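Local coordinates for protein exoenzyme S (Pseudomonas aeruginosa, PDB 6GN8) that is a secreted toxin that probably ADP-ribosylates host proteins through the domain in this chain and probably stimulates GTP hydrolysis by host GTPases through another part, at residues D130-T135 / L174-T179; V57-L62 / Q90-A95. The protein carries 2 engineered substitutions. All coordinates share one frame; numbering follows the deposited sequence.

Contact 1. Residues D130-T135 / L174-T179; sequences DGYLST and LYNKET
Y132 and K177 meet just beyond the end of an antiparallel strand pair in the ADP-ribosyltransferase fold. The strand from L133 begins L-S-T, and S134 and T135 match the start of the STS motif of R-S-E transferases. L133 pairs with Y175 as a hydrogen-bonded pair. L133 N gives a bond to Y175 O (3.0 Å), and Y175 N returns one to L133 O (2.8 Å). On one face of this small sheet the CB atoms of L133 and Y175 lie 4.0 Å apart. On the other face S134 OG touches L174 CD2 at 3.6 Å and is hydrogen-bonded to Y63 OH.

Before the strand, Y132 turns one ring face to K177. K177 CB stands 3.8 Å from the centroid of the Y132 ring, only 2° off the normal, a CH-pi contact. K177 CG lies between its own backbone N and carbonyl carbon (chi1 65°). The chain then runs along the same ring face toward the hydroxyl. It bends at the last torsion (chi4 -72°), with NZ near the phenol oxygen. D89 holds both ends: a salt bridge to K177 NZ and a hydrogen bond to Y132 OH.

K177 and E178 are the middle residues of a type II turn from N176 to T179. K177 CA approaches G131 O at 3.4 Å in a CA-H...O contact. At the outer end, one water donates to D130 O and to E178 OE1, at 2.8 Å each.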
loop_
_atom_site.group_PDB
_atom_site.type_symbol
_atom_site.label_atom_id
_atom_site.label_comp_id
_atom_site.label_asym_id
_atom_site.label_seq_id
_atom_site.Cartn_x
_atom_site.Cartn_y
_atom_site.Cartn_z
ATOM N N ASP C 130 28.319 -5.476 19.415
ATOM C CA ASP C 130 28.478 -5.626 20.867
ATOM C C ASP C 130 29.229 -4.436 21.465
ATOM O O ASP C 130 29.020 -4.097 22.638
ATOM C CB ASP C 130 29.166 -6.946 21.229
ATOM C CG ASP C 130 28.258 -8.161 21.199
ATOM O OD1 ASP C 130 27.020 -7.987 21.010
ATOM O OD2 ASP C 130 28.774 -9.286 21.378
ATOM N N GLY C 131 30.082 -3.810 20.656
ATOM C CA GLY C 131 30.798 -2.608 21.057
ATOM C C GLY C 131 29.961 -1.374 20.798
ATOM O O GLY C 131 28.871 -1.464 20.228
ATOM N N TYR C 132 30.455 -0.205 21.216
ATOM C CA TYR C 132 29.792 1.068 20.906
ATOM C C TYR C 132 29.993 1.336 19.408
ATOM O O TYR C 132 30.973 0.843 18.829
ATOM C CB TYR C 132 30.356 2.207 21.772
ATOM C CG TYR C 132 29.952 2.082 23.222
ATOM C CD1 TYR C 132 30.721 1.347 24.122
ATOM C CD2 TYR C 132 28.797 2.698 23.700
ATOM C CE1 TYR C 132 30.316 1.173 25.445
ATOM C CE2 TYR C 132 28.389 2.541 25.026
ATOM C CZ TYR C 132 29.163 1.792 25.896
ATOM O OH TYR C 132 28.789 1.670 27.202
ATOM N N LEU C 133 29.049 2.050 18.773
ATOM C CA LEU C 133 29.113 2.348 17.339
ATOM C C LEU C 133 29.420 3.839 17.075
ATOM O O LEU C 133 28.553 4.725 17.176
ATOM C CB LEU C 133 27.815 1.934 16.626
ATOM C CG LEU C 133 27.913 1.772 15.104
ATOM C CD1 LEU C 133 28.490 0.412 14.738
ATOM C CD2 LEU C 133 26.563 1.920 14.450
ATOM N N SER C 134 30.675 4.088 16.732
ATOM C CA SER C 134 31.185 5.398 16.372
ATOM C C SER C 134 30.854 5.667 14.904
ATOM O O SER C 134 31.101 4.847 14.002
ATOM C CB SER C 134 32.694 5.476 16.619
ATOM O OG SER C 134 33.023 5.038 17.934
ATOM N N THR C 135 30.232 6.799 14.684
ATOM C CA THR C 135 29.905 7.266 13.351
ATOM C C THR C 135 30.385 8.715 13.323
ATOM O O THR C 135 30.699 9.284 14.378
ATOM C CB THR C 135 28.414 7.060 13.022
ATOM O OG1 THR C 135 27.639 7.950 13.796
ATOM C CG2 THR C 135 27.919 5.631 13.241
ATOM N N LEU C 174 28.065 8.989 18.546
ATOM C CA LEU C 174 28.166 7.638 19.087
ATOM C C LEU C 174 26.808 7.018 19.373
ATOM O O LEU C 174 25.951 7.643 19.992
ATOM C CB LEU C 174 29.007 7.612 20.376
ATOM C CG LEU C 174 30.316 8.382 20.389
ATOM C CD1 LEU C 174 30.978 8.253 21.741
ATOM C CD2 LEU C 174 31.267 7.947 19.250
ATOM N N TYR C 175 26.632 5.768 18.943
ATOM C CA TYR C 175 25.437 4.962 19.251
ATOM C C TYR C 175 25.850 3.969 20.333
ATOM O O TYR C 175 27.009 3.535 20.366
ATOM C CB TYR C 175 24.834 4.274 17.998
ATOM C CG TYR C 175 24.104 5.274 17.124
ATOM C CD1 TYR C 175 22.770 5.593 17.364
ATOM C CD2 TYR C 175 24.772 5.963 16.108
ATOM C CE1 TYR C 175 22.110 6.566 16.610
ATOM C CE2 TYR C 175 24.117 6.925 15.339
ATOM C CZ TYR C 175 22.787 7.225 15.598
ATOM O OH TYR C 175 22.146 8.212 14.909
ATOM N N ASN C 176 24.916 3.676 21.246
ATOM C CA ASN C 176 25.065 2.805 22.408
ATOM C C ASN C 176 25.518 1.386 22.025
ATOM O O ASN C 176 25.223 0.917 20.928
ATOM C CB ASN C 176 23.715 2.743 23.152
ATOM C CG ASN C 176 23.787 2.569 24.647
ATOM O OD1 ASN C 176 22.800 2.748 25.341
ATOM N ND2 ASN C 176 24.936 2.247 25.185
ATOM N N LYS C 177 26.236 0.703 22.924
ATOM C CA LYS C 177 26.658 -0.663 22.632
ATOM C C LYS C 177 25.388 -1.531 22.547
ATOM O O LYS C 177 24.436 -1.265 23.276
ATOM C CB LYS C 177 27.675 -1.178 23.678
ATOM C CG LYS C 177 27.130 -1.316 25.074
ATOM C CD LYS C 177 28.080 -2.062 25.990
ATOM C CE LYS C 177 27.484 -2.300 27.370
ATOM N NZ LYS C 177 27.389 -1.049 28.180
ATOM N N GLU C 178 25.346 -2.492 21.609
ATOM C CA GLU C 178 24.205 -3.404 21.378
ATOM C C GLU C 178 22.956 -2.668 20.825
ATOM O O GLU C 178 21.825 -3.140 21.009
ATOM C CB GLU C 178 23.857 -4.220 22.644
ATOM C CG GLU C 178 24.955 -5.198 23.044
ATOM C CD GLU C 178 24.704 -5.965 24.326
ATOM O OE1 GLU C 178 25.573 -5.905 25.224
ATOM O OE2 GLU C 178 23.644 -6.623 24.438
ATOM N N THR C 179 23.158 -1.540 20.118
ATOM C CA THR C 179 22.055 -0.808 19.502
ATOM C C THR C 179 21.645 -1.557 18.251
ATOM O O THR C 179 22.439 -1.725 17.316
ATOM C CB THR C 179 22.386 0.668 19.214
ATOM O OG1 THR C 179 22.563 1.336 20.457
ATOM C CG2 THR C 179 21.267 1.381 18.415
HETATM O O HOH W 1 28.359 -5.612 24.843
HETATM O O HOH W 2 24.457 -9.052 22.509
#

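Contact 2. Residues V57-L62 / Q90-A95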
loop_
_atom_site.group_PDB
_atom_site.type_symbol
_atom_site.label_atom_id
_atom_site.label_comp_id
_atom_site.label_asym_id
_atom_site.label_seq_id
_atom_site.Cartn_x
_atom_site.Cartn_y
_atom_site.Cartn_z
ATOM N N VAL C 57 30.984 13.079 30.612
ATOM C CA VAL C 57 31.804 13.904 29.714
ATOM C C VAL C 57 33.236 13.324 29.678
ATOM O O VAL C 57 33.772 13.149 28.593
ATOM C CB VAL C 57 31.745 15.409 30.117
ATOM C CG1 VAL C 57 32.748 16.253 29.331
ATOM C CG2 VAL C 57 30.333 15.963 29.936
ATOM N N MET C 58 33.816 12.965 30.838
ATOM C CA MET C 58 35.152 12.345 30.872
ATOM C C MET C 58 35.134 10.944 30.224
ATOM O O MET C 58 36.041 10.636 29.453
ATOM C CB MET C 58 35.692 12.233 32.313
ATOM C CG MET C 58 35.941 13.574 33.011
ATOM S SD MET C 58 36.778 13.323 34.604
ATOM C CE MET C 58 35.500 12.506 35.544
ATOM N N ALA C 59 34.113 10.105 30.516
ATOM C CA ALA C 59 34.027 8.761 29.925
ATOM C C ALA C 59 33.893 8.805 28.380
ATOM O O ALA C 59 34.574 8.036 27.680
ATOM C CB ALA C 59 32.873 7.982 30.526
ATOM N N LEU C 60 33.018 9.716 27.858
ATOM C CA LEU C 60 32.800 9.907 26.422
ATOM C C LEU C 60 34.094 10.406 25.766
ATOM O O LEU C 60 34.427 9.945 24.681
ATOM C CB LEU C 60 31.622 10.881 26.158
ATOM C CG LEU C 60 30.192 10.356 26.458
ATOM C CD1 LEU C 60 29.228 11.513 26.693
ATOM C CD2 LEU C 60 29.652 9.489 25.332
ATOM N N GLY C 61 34.837 11.280 26.456
ATOM C CA GLY C 61 36.115 11.808 25.980
ATOM C C GLY C 61 37.214 10.768 25.898
ATOM O O GLY C 61 37.904 10.648 24.881
ATOM N N LEU C 62 37.386 10.005 26.991
ATOM C CA LEU C 62 38.379 8.936 27.098
ATOM C C LEU C 62 38.154 7.922 25.980
ATOM O O LEU C 62 39.108 7.534 25.295
ATOM C CB LEU C 62 38.292 8.266 28.483
ATOM C CG LEU C 62 38.913 9.034 29.656
ATOM C CD1 LEU C 62 38.349 8.557 30.947
ATOM C CD2 LEU C 62 40.460 8.930 29.656
ATOM N N GLN C 90 30.525 2.316 32.227
ATOM C CA GLN C 90 29.362 2.758 33.023
ATOM C C GLN C 90 29.090 4.267 32.838
ATOM O O GLN C 90 27.921 4.650 32.826
ATOM C CB GLN C 90 29.397 2.358 34.513
ATOM C CG GLN C 90 30.706 2.515 35.244
ATOM C CD GLN C 90 30.746 1.705 36.533
ATOM O OE1 GLN C 90 30.971 2.235 37.632
ATOM N NE2 GLN C 90 30.549 0.399 36.435
ATOM N N GLY C 91 30.133 5.067 32.587
ATOM C CA GLY C 91 29.993 6.491 32.294
ATOM C C GLY C 91 29.294 6.743 30.967
ATOM O O GLY C 91 28.510 7.682 30.836
ATOM N N MET C 92 29.557 5.883 29.977
ATOM C CA MET C 92 28.927 5.977 28.668
ATOM C C MET C 92 27.499 5.490 28.730
ATOM O O MET C 92 26.646 6.176 28.183
ATOM C CB MET C 92 29.709 5.234 27.593
ATOM C CG MET C 92 31.011 5.944 27.232
ATOM S SD MET C 92 31.873 5.140 25.866
ATOM C CE MET C 92 32.316 3.774 26.595
ATOM N N SER C 93 27.215 4.370 29.438
ATOM C CA SER C 93 25.845 3.852 29.641
ATOM C C SER C 93 24.956 4.904 30.295
ATOM O O SER C 93 23.861 5.138 29.813
ATOM C CB SER C 93 25.853 2.594 30.508
ATOM O OG SER C 93 26.512 1.520 29.863
ATOM N N ALA C 94 25.433 5.560 31.364
ATOM C CA ALA C 94 24.694 6.607 32.090
ATOM C C ALA C 94 24.358 7.784 31.151
ATOM O O ALA C 94 23.227 8.279 31.179
ATOM C CB ALA C 94 25.511 7.090 33.289
ATOM N N ALA C 95 25.334 8.187 30.291
ATOM C CA ALA C 95 25.207 9.252 29.295
ATOM C C ALA C 95 24.093 8.948 28.296
ATOM O O ALA C 95 23.381 9.877 27.906
ATOM C CB ALA C 95 26.532 9.447 28.548
#
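Helix segments 57-62 and 90-95 cross steeply, with a signed angle of -116° between their N-to-C directions. Their axes come within 8.0 Å of each other. The backbones are nearest at A59 and G91, whose CA atoms are 5.2 Å apart. No hydrogen bond joins the segments; the side-chain contacts are apolar.

Small residues allow this close approach. The methyl of A59 points toward the other helix and rests on bare backbone, with A59 CB 3.7 Å from G91 CA. G91 has no side chain to hold the helices apart there. One residue further on, L60 leaves its helix to the side, but its end comes nearer to the partner helix. Its two methyls divide the work: L60 CD1 reaches A95 CB at 3.9 Å, and L60 CD2 reaches M92 CG at 4.2 Å. M92 CG also lies 4.3 Å from A59 CB. The M92 chain stays extended to the sulfur and bends only at its last torsion (chi3 -69°), which brings the terminal methyl to the Y132 ring.

The pair belongs to the helical part of the ADP-ribosyltransferase domain. M58 and L62 face elsewhere, packing on helices 24-36 and 38-41. M92 reaches further along helix 54-77 to Y63 and L71. Y132 lies in the loop leading into strand 133-136, so the helix crossing borders the beta part of the domain.

Contact 2 is a fully buried crossing of helices 54-77 and 83-99. Contact 1 is partly buried and joins strands 133-136 and 172-175 near the centre of the chain, with its turn reaching solvent at E178. Backbone hydrogen bonds, a ring face and bridging waters hold contact 1; contact 2 has apolar side chains and the bare backbone of G91. The two touch directly, their centres about 13 Å apart. M92 CE lies 3.5 Å from Y132 CE1, and L60 CD2 lies 4.0 Å from L174 CD1. S93, which takes no part in the crossing, meets Y132 and K177. The helix pair lies against the loop and turn beside the strands, and against L174 of strand 172-175.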